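Local coordinates for protein glutathione S-transferase-3 (PDB 3W8S) that probably catalyses the conjugation of glutathione to electrophilic substrates, as a sigma-class glutathione transferase of a human hookworm, at residues 12-24 with 153-166. Residues are numbered along the deposited sequence; the frame is centred on the assembly and turned at random.
Sequences RGAAEIIRQIFVL and LTFADLYLAECASE
I17 lies over one face of the Y159 ring, its CG1 3.5 Å from the ring centroid and 19° off the normal, a CH-pi contact. It is also a knob in the hole made by F155, L158, Y159 and E162: chi1 of -63° turns CG1 onto the ring and leaves CG2, anti to the backbone N, against L158 CB, while CD1 reaches E162 CB at 3.8 Å. L158 returns the fit, lodging among I17, Q20, I21 and L24, and L24 CD1 carries the apolar seam on to L153 CD2, 3.5 Å away. Q20 NE2 gives one hydrogen to E16 OE2 and the other to E162 OE1 (2.9 Å), in its own amide plane but from above the E162 carboxylate. Both buried acids also pair with R201, which probably offsets their charge, and W197 NE1 bonds E16 OE2. R12 NH1 reaches E162 OE2 through a water and E166 OE1 by charge alone (3.4 Å); R12 NH2 hydrogen-bonds T204 O, and E166 also pairs with K169. Two further waters link Y159 OH to A14 O, near bound glutathione. The axes of 16-24 and 155-166 come within 9.9 Å at 123°, joining thioredoxin-like and helical domains; strand 4-9 and helix 64-75 flank the first, helix 179-189 the second.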
ATOM      1  N   ARG A  12     -10.678  16.602  -0.155  1.00 12.36           N
ATOM      2  CA  ARG A  12      -9.738  16.130   0.870  1.00 13.09           C
ATOM      3  C   ARG A  12      -9.191  14.829   0.305  1.00 12.64           C
ATOM      4  O   ARG A  12      -8.002  14.743   0.024  1.00 13.81           O
ATOM      5  CB  ARG A  12     -10.454  15.952   2.234  1.00 13.21           C
ATOM      6  CG  ARG A  12     -10.886  17.282   2.866  1.00 14.34           C
ATOM      7  CD  ARG A  12     -11.891  17.019   4.030  1.00 14.80           C
ATOM      8  NE  ARG A  12     -13.255  17.211   3.498  1.00 19.16           N
ATOM      9  CZ  ARG A  12     -14.086  16.193   3.407  1.00 20.82           C
ATOM     10  NH1 ARG A  12     -13.647  15.062   3.834  1.00 20.63           N
ATOM     11  NH2 ARG A  12     -15.298  16.285   2.921  1.00 24.18           N
ATOM     12  N   GLY A  13     -10.083  13.848   0.130  1.00 11.64           N
ATOM     13  CA  GLY A  13      -9.808  12.575  -0.583  1.00 11.69           C
ATOM     14  C   GLY A  13      -8.490  11.981  -0.097  1.00 11.40           C
ATOM     15  O   GLY A  13      -8.131  12.009   1.146  1.00 11.77           O
ATOM     16  N   ALA A  14      -7.727  11.515  -1.091  1.00 11.55           N
ATOM     17  CA  ALA A  14      -6.503  10.755  -0.832  1.00 14.38           C
ATOM     18  C   ALA A  14      -5.288  11.685  -0.483  1.00 13.97           C
ATOM     19  O   ALA A  14      -4.263  11.191  -0.040  1.00 16.10           O
ATOM     20  CB  ALA A  14      -6.192   9.816  -2.026  1.00 13.04           C
ATOM     21  N   ALA A  15      -5.434  13.023  -0.634  1.00 12.89           N
ATOM     22  CA  ALA A  15      -4.338  13.962  -0.377  1.00  9.88           C
ATOM     23  C   ALA A  15      -4.343  14.459   1.050  1.00  9.92           C
ATOM     24  O   ALA A  15      -3.369  15.079   1.482  1.00  9.39           O
ATOM     25  CB  ALA A  15      -4.449  15.172  -1.307  1.00  9.46           C
ATOM     26  N   GLU A  16      -5.456  14.314   1.767  1.00  9.76           N
ATOM     27  CA  GLU A  16      -5.670  15.167   2.987  1.00 10.22           C
ATOM     28  C   GLU A  16      -4.662  14.873   4.101  1.00 10.81           C
ATOM     29  O   GLU A  16      -4.230  15.772   4.793  1.00 11.72           O
ATOM     30  CB  GLU A  16      -7.095  14.905   3.503  1.00  9.91           C
ATOM     31  CG  GLU A  16      -7.546  15.688   4.733  1.00  9.71           C
ATOM     32  CD  GLU A  16      -7.335  17.210   4.654  1.00 11.13           C
ATOM     33  OE1 GLU A  16      -7.319  17.798   3.567  1.00 10.26           O
ATOM     34  OE2 GLU A  16      -7.225  17.822   5.756  1.00 12.00           O
ATOM     35  N   ILE A  17      -4.283  13.597   4.292  1.00 10.52           N
ATOM     36  CA  ILE A  17      -3.294  13.296   5.363  1.00 10.40           C
ATOM     37  C   ILE A  17      -1.922  13.903   5.076  1.00  9.64           C
ATOM     38  O   ILE A  17      -1.219  14.393   5.980  1.00  9.39           O
ATOM     39  CB  ILE A  17      -3.146  11.769   5.627  1.00 10.81           C
ATOM     40  CG1 ILE A  17      -4.478  11.186   6.144  1.00 11.71           C
ATOM     41  CG2 ILE A  17      -2.031  11.484   6.635  1.00 10.41           C
ATOM     42  CD1 ILE A  17      -5.430  12.022   6.995  1.00 12.73           C
ATOM     43  N   ILE A  18      -1.540  13.885   3.799  1.00  9.43           N
ATOM     44  CA  ILE A  18      -0.296  14.535   3.393  1.00  9.19           C
ATOM     45  C   ILE A  18      -0.348  16.041   3.807  1.00  9.70           C
ATOM     46  O   ILE A  18       0.640  16.554   4.361  1.00  9.52           O
ATOM     47  CB  ILE A  18      -0.075  14.426   1.874  1.00  9.19           C
ATOM     48  CG1 ILE A  18       0.150  12.926   1.462  1.00  9.50           C
ATOM     49  CG2 ILE A  18       1.120  15.279   1.419  1.00  9.85           C
ATOM     50  CD1 ILE A  18      -0.325  12.642   0.024  1.00  9.11           C
ATOM     51  N   ARG A  19      -1.472  16.735   3.536  1.00  9.28           N
ATOM     52  CA  ARG A  19      -1.645  18.164   3.953  1.00  9.60           C
ATOM     53  C   ARG A  19      -1.514  18.323   5.456  1.00  9.87           C
ATOM     54  O   ARG A  19      -0.839  19.269   5.952  1.00  8.69           O
ATOM     55  CB  ARG A  19      -3.048  18.627   3.536  1.00  9.20           C
ATOM     56  CG  ARG A  19      -3.217  18.603   2.017  1.00  8.49           C
ATOM     57  CD  ARG A  19      -4.492  19.340   1.676  1.00  8.82           C
ATOM     58  NE  ARG A  19      -4.852  19.272   0.230  1.00  9.36           N
ATOM     59  CZ  ARG A  19      -5.894  18.577  -0.277  1.00 10.37           C
ATOM     60  NH1 ARG A  19      -6.667  17.804   0.519  1.00 10.13           N
ATOM     61  NH2 ARG A  19      -6.110  18.611  -1.639  1.00 10.39           N
ATOM     62  N   GLN A  20      -2.122  17.381   6.194  1.00 10.26           N
ATOM     63  CA  GLN A  20      -2.064  17.474   7.670  1.00 10.73           C
ATOM     64  C   GLN A  20      -0.649  17.234   8.223  1.00 11.57           C
ATOM     65  O   GLN A  20      -0.290  17.803   9.286  1.00 11.00           O
ATOM     66  CB  GLN A  20      -3.041  16.509   8.322  1.00 12.18           C
ATOM     67  CG  GLN A  20      -4.462  16.842   7.911  1.00 11.68           C
ATOM     68  CD  GLN A  20      -5.494  15.953   8.555  1.00 13.24           C
ATOM     69  OE1 GLN A  20      -5.133  15.101   9.367  1.00 12.83           O
ATOM     70  NE2 GLN A  20      -6.813  16.187   8.246  1.00 12.03           N
ATOM     71  N   ILE A  21       0.142  16.386   7.557  1.00 10.38           N
ATOM     72  CA  ILE A  21       1.556  16.223   7.947  1.00 10.03           C
ATOM     73  C   ILE A  21       2.365  17.528   7.763  1.00 10.92           C
ATOM     74  O   ILE A  21       3.094  17.947   8.687  1.00 10.75           O
ATOM     75  CB  ILE A  21       2.250  15.056   7.254  1.00  9.26           C
ATOM     76  CG1 ILE A  21       1.565  13.718   7.661  1.00  9.41           C
ATOM     77  CG2 ILE A  21       3.736  15.016   7.650  1.00  9.02           C
ATOM     78  CD1 ILE A  21       1.765  12.622   6.594  1.00  9.01           C
ATOM     79  N   PHE A  22       2.165  18.188   6.639  1.00 10.01           N
ATOM     80  CA  PHE A  22       2.766  19.543   6.420  1.00 10.66           C
ATOM     81  C   PHE A  22       2.274  20.494   7.498  1.00 11.40           C
ATOM     82  O   PHE A  22       3.082  21.237   8.073  1.00 11.40           O
ATOM     83  CB  PHE A  22       2.414  20.116   5.044  1.00 10.70           C
ATOM     84  CG  PHE A  22       3.202  19.526   3.925  1.00 12.61           C
ATOM     85  CD1 PHE A  22       4.593  19.637   3.900  1.00 12.93           C
ATOM     86  CD2 PHE A  22       2.569  18.903   2.855  1.00 13.43           C
ATOM     87  CE1 PHE A  22       5.345  19.045   2.859  1.00 15.10           C
ATOM     88  CE2 PHE A  22       3.313  18.336   1.803  1.00 13.63           C
ATOM     89  CZ  PHE A  22       4.709  18.444   1.776  1.00 12.40           C
ATOM     90  N   VAL A  23       0.975  20.455   7.794  1.00 12.13           N
ATOM     91  CA  VAL A  23       0.404  21.320   8.862  1.00 13.25           C
ATOM     92  C   VAL A  23       1.114  21.124  10.217  1.00 13.90           C
ATOM     93  O   VAL A  23       1.642  22.106  10.836  1.00 13.26           O
ATOM     94  CB  VAL A  23      -1.124  21.179   8.987  1.00 15.17           C
ATOM     95  CG1 VAL A  23      -1.617  21.832  10.281  1.00 16.12           C
ATOM     96  CG2 VAL A  23      -1.796  21.805   7.777  1.00 14.53           C
ATOM     97  N   LEU A  24       1.224  19.878  10.641  1.00 11.58           N
ATOM     98  CA  LEU A  24       1.871  19.580  11.883  1.00 13.06           C
ATOM     99  C   LEU A  24       3.331  19.972  11.893  1.00 14.20           C
ATOM    100  O   LEU A  24       3.885  20.297  12.975  1.00 13.81           O
ATOM    101  CB  LEU A  24       1.775  18.046  12.181  1.00 14.69           C
ATOM    102  CG  LEU A  24       0.360  17.512  12.549  1.00 15.76           C
ATOM    103  CD1 LEU A  24       0.383  15.971  12.497  1.00 16.49           C
ATOM    104  CD2 LEU A  24      -0.198  17.873  13.914  1.00 16.98           C
ATOM    105  N   LEU A 153       2.183  10.766  18.192  1.00 18.37           N
ATOM    106  CA  LEU A 153       1.402  10.809  16.989  1.00 16.95           C
ATOM    107  C   LEU A 153       2.199  10.325  15.783  1.00 15.72           C
ATOM    108  O   LEU A 153       3.336  10.732  15.591  1.00 16.42           O
ATOM    109  CB  LEU A 153       1.046  12.286  16.785  1.00 18.61           C
ATOM    110  CG  LEU A 153       0.003  12.547  15.682  1.00 19.91           C
ATOM    111  CD1 LEU A 153      -1.359  12.120  16.187  1.00 19.09           C
ATOM    112  CD2 LEU A 153      -0.008  14.048  15.398  1.00 20.66           C
ATOM    113  N   THR A 154       1.603   9.470  14.955  1.00 14.23           N
ATOM    114  CA  THR A 154       2.189   9.131  13.667  1.00 11.97           C
ATOM    115  C   THR A 154       1.110   9.296  12.587  1.00 11.57           C
ATOM    116  O   THR A 154      -0.045   9.509  12.903  1.00  9.90           O
ATOM    117  CB  THR A 154       2.692   7.674  13.640  1.00 12.45           C
ATOM    118  OG1 THR A 154       1.560   6.750  13.744  1.00 11.06           O
ATOM    119  CG2 THR A 154       3.751   7.462  14.789  1.00 12.14           C
ATOM    120  N   PHE A 155       1.491   9.207  11.315  1.00 10.72           N
ATOM    121  CA  PHE A 155       0.482   9.368  10.291  1.00 11.82           C
ATOM    122  C   PHE A 155      -0.543   8.205  10.286  1.00 11.06           C
ATOM    123  O   PHE A 155      -1.621   8.360   9.736  1.00 10.59           O
ATOM    124  CB  PHE A 155       1.072   9.690   8.894  1.00 12.07           C
ATOM    125  CG  PHE A 155       1.798   8.554   8.229  1.00 13.42           C
ATOM    126  CD1 PHE A 155       3.088   8.161   8.611  1.00 12.46           C
ATOM    127  CD2 PHE A 155       1.205   7.883   7.167  1.00 15.45           C
ATOM    128  CE1 PHE A 155       3.784   7.145   7.960  1.00 13.49           C
ATOM    129  CE2 PHE A 155       1.898   6.812   6.546  1.00 16.40           C
ATOM    130  CZ  PHE A 155       3.180   6.429   6.950  1.00 14.13           C
ATOM    131  N   ALA A 156      -0.220   7.061  10.914  1.00  9.97           N
ATOM    132  CA  ALA A 156      -1.304   6.086  11.071  1.00  9.70           C
ATOM    133  C   ALA A 156      -2.460   6.682  11.908  1.00  9.79           C
ATOM    134  O   ALA A 156      -3.619   6.467  11.568  1.00  8.84           O
ATOM    135  CB  ALA A 156      -0.806   4.758  11.699  1.00  8.68           C
ATOM    136  N   ASP A 157      -2.139   7.404  12.991  1.00 10.50           N
ATOM    137  CA  ASP A 157      -3.160   8.059  13.849  1.00 11.84           C
ATOM    138  C   ASP A 157      -3.965   9.027  12.967  1.00 12.25           C
ATOM    139  O   ASP A 157      -5.228   9.136  13.023  1.00 11.37           O
ATOM    140  CB  ASP A 157      -2.457   8.858  14.979  1.00 12.06           C
ATOM    141  CG  ASP A 157      -1.820   7.963  15.962  1.00 12.66           C
ATOM    142  OD1 ASP A 157      -2.576   7.123  16.516  1.00 12.54           O
ATOM    143  OD2 ASP A 157      -0.570   8.049  16.241  1.00 13.49           O
ATOM    144  N   LEU A 158      -3.248   9.705  12.089  1.00 10.86           N
ATOM    145  CA  LEU A 158      -3.951  10.753  11.301  1.00 11.18           C
ATOM    146  C   LEU A 158      -4.991  10.096  10.348  1.00 11.60           C
ATOM    147  O   LEU A 158      -6.092  10.623  10.223  1.00 12.21           O
ATOM    148  CB  LEU A 158      -2.945  11.616  10.477  1.00 10.49           C
ATOM    149  CG  LEU A 158      -1.913  12.411  11.293  1.00 11.66           C
ATOM    150  CD1 LEU A 158      -0.940  13.064  10.279  1.00 11.06           C
ATOM    151  CD2 LEU A 158      -2.677  13.537  12.060  1.00 10.24           C
ATOM    152  N   TYR A 159      -4.633   9.019   9.615  1.00 10.69           N
ATOM    153  CA  TYR A 159      -5.607   8.359   8.692  1.00 11.31           C
ATOM    154  C   TYR A 159      -6.859   7.898   9.485  1.00 11.69           C
ATOM    155  O   TYR A 159      -8.011   8.060   9.028  1.00 10.72           O
ATOM    156  CB  TYR A 159      -4.984   7.135   7.930  1.00 11.43           C
ATOM    157  CG  TYR A 159      -4.207   7.544   6.658  1.00 13.29           C
ATOM    158  CD1 TYR A 159      -4.894   7.965   5.513  1.00 13.53           C
ATOM    159  CD2 TYR A 159      -2.779   7.529   6.587  1.00 14.03           C
ATOM    160  CE1 TYR A 159      -4.213   8.339   4.326  1.00 13.08           C
ATOM    161  CE2 TYR A 159      -2.099   7.933   5.369  1.00 13.82           C
ATOM    162  CZ  TYR A 159      -2.836   8.334   4.266  1.00 14.65           C
ATOM    163  OH  TYR A 159      -2.281   8.748   3.026  1.00 16.25           O
ATOM    164  N   LEU A 160      -6.635   7.284  10.646  1.00 11.13           N
ATOM    165  CA  LEU A 160      -7.755   6.685  11.378  1.00 11.77           C
ATOM    166  C   LEU A 160      -8.673   7.780  11.902  1.00 12.38           C
ATOM    167  O   LEU A 160      -9.878   7.733  11.648  1.00 12.26           O
ATOM    168  CB  LEU A 160      -7.242   5.804  12.556  1.00 11.91           C
ATOM    169  CG  LEU A 160      -8.300   5.277  13.535  1.00 13.40           C
ATOM    170  CD1 LEU A 160      -9.365   4.398  12.823  1.00 11.94           C
ATOM    171  CD2 LEU A 160      -7.678   4.560  14.713  1.00 11.11           C
ATOM    172  N   ALA A 161      -8.121   8.805  12.579  1.00 11.79           N
ATOM    173  CA  ALA A 161      -8.962   9.887  13.148  1.00 12.96           C
ATOM    174  C   ALA A 161      -9.745  10.644  12.076  1.00 12.73           C
ATOM    175  O   ALA A 161     -10.901  11.038  12.267  1.00 13.68           O
ATOM    176  CB  ALA A 161      -8.059  10.870  13.922  1.00 13.96           C
ATOM    177  N   GLU A 162      -9.115  10.918  10.944  1.00 13.13           N
ATOM    178  CA  GLU A 162      -9.778  11.694   9.890  1.00 13.83           C
ATOM    179  C   GLU A 162     -10.971  10.882   9.292  1.00 16.14           C
ATOM    180  O   GLU A 162     -12.085  11.379   9.107  1.00 17.71           O
ATOM    181  CB  GLU A 162      -8.762  12.071   8.792  1.00 13.07           C
ATOM    182  CG  GLU A 162      -9.427  12.795   7.623  1.00 14.20           C
ATOM    183  CD  GLU A 162      -9.743  14.291   7.909  1.00 16.63           C
ATOM    184  OE1 GLU A 162      -9.313  14.847   8.943  1.00 16.16           O
ATOM    185  OE2 GLU A 162     -10.436  14.903   7.074  1.00 17.93           O
ATOM    186  N   CYS A 163     -10.716   9.632   9.005  1.00 16.79           N
ATOM    187  CA  CYS A 163     -11.718   8.801   8.436  1.00 18.89           C
ATOM    188  C   CYS A 163     -12.827   8.551   9.461  1.00 16.86           C
ATOM    189  O   CYS A 163     -13.985   8.715   9.147  1.00 16.69           O
ATOM    190  CB  CYS A 163     -11.033   7.529   7.966  1.00 24.44           C
ATOM    191  SG  CYS A 163     -11.701   5.993   8.637  1.00 44.50           S
ATOM    192  N   ALA A 164     -12.497   8.241  10.704  1.00 16.31           N
ATOM    193  CA  ALA A 164     -13.562   8.076  11.742  1.00 16.66           C
ATOM    194  C   ALA A 164     -14.367   9.425  11.903  1.00 17.94           C
ATOM    195  O   ALA A 164     -15.614   9.420  11.860  1.00 17.14           O
ATOM    196  CB  ALA A 164     -12.936   7.631  13.090  1.00 15.57           C
ATOM    197  N   SER A 165     -13.672  10.579  12.007  1.00 15.76           N
ATOM    198  CA  SER A 165     -14.393  11.836  12.245  1.00 15.47           C
ATOM    199  C   SER A 165     -15.264  12.214  11.068  1.00 16.54           C
ATOM    200  O   SER A 165     -16.384  12.686  11.250  1.00 17.27           O
ATOM    201  CB  SER A 165     -13.449  12.973  12.628  1.00 15.04           C
ATOM    202  OG  SER A 165     -12.747  12.535  13.788  1.00 15.57           O
ATOM    203  N   GLU A 166     -14.776  11.986   9.865  1.00 14.50           N
ATOM    204  CA  GLU A 166     -15.534  12.352   8.703  1.00 16.18           C
ATOM    205  C   GLU A 166     -16.742  11.470   8.466  1.00 18.21           C
ATOM    206  O   GLU A 166     -17.842  11.984   8.172  1.00 20.82           O
ATOM    207  CB  GLU A 166     -14.630  12.384   7.432  1.00 18.34           C
ATOM    208  CG  GLU A 166     -13.621  13.568   7.511  1.00 20.55           C
ATOM    209  CD  GLU A 166     -14.305  14.959   7.558  1.00 24.78           C
ATOM    210  OE1 GLU A 166     -15.310  15.119   6.823  1.00 24.10           O
ATOM    211  OE2 GLU A 166     -13.851  15.877   8.326  1.00 24.02           O
TER
HETATM  212  O   HOH W   1     -11.225  13.700   4.857  1.00 14.19           O
HETATM  213  O   HOH W   2      -3.046  11.521   2.295  1.00 13.72           O
HETATM  214  O   HOH W   3      -3.963   8.313   1.061  1.00 15.11           O
HETATM  215  O   HOH W   4      -6.319  13.229  11.305  1.00 13.82           O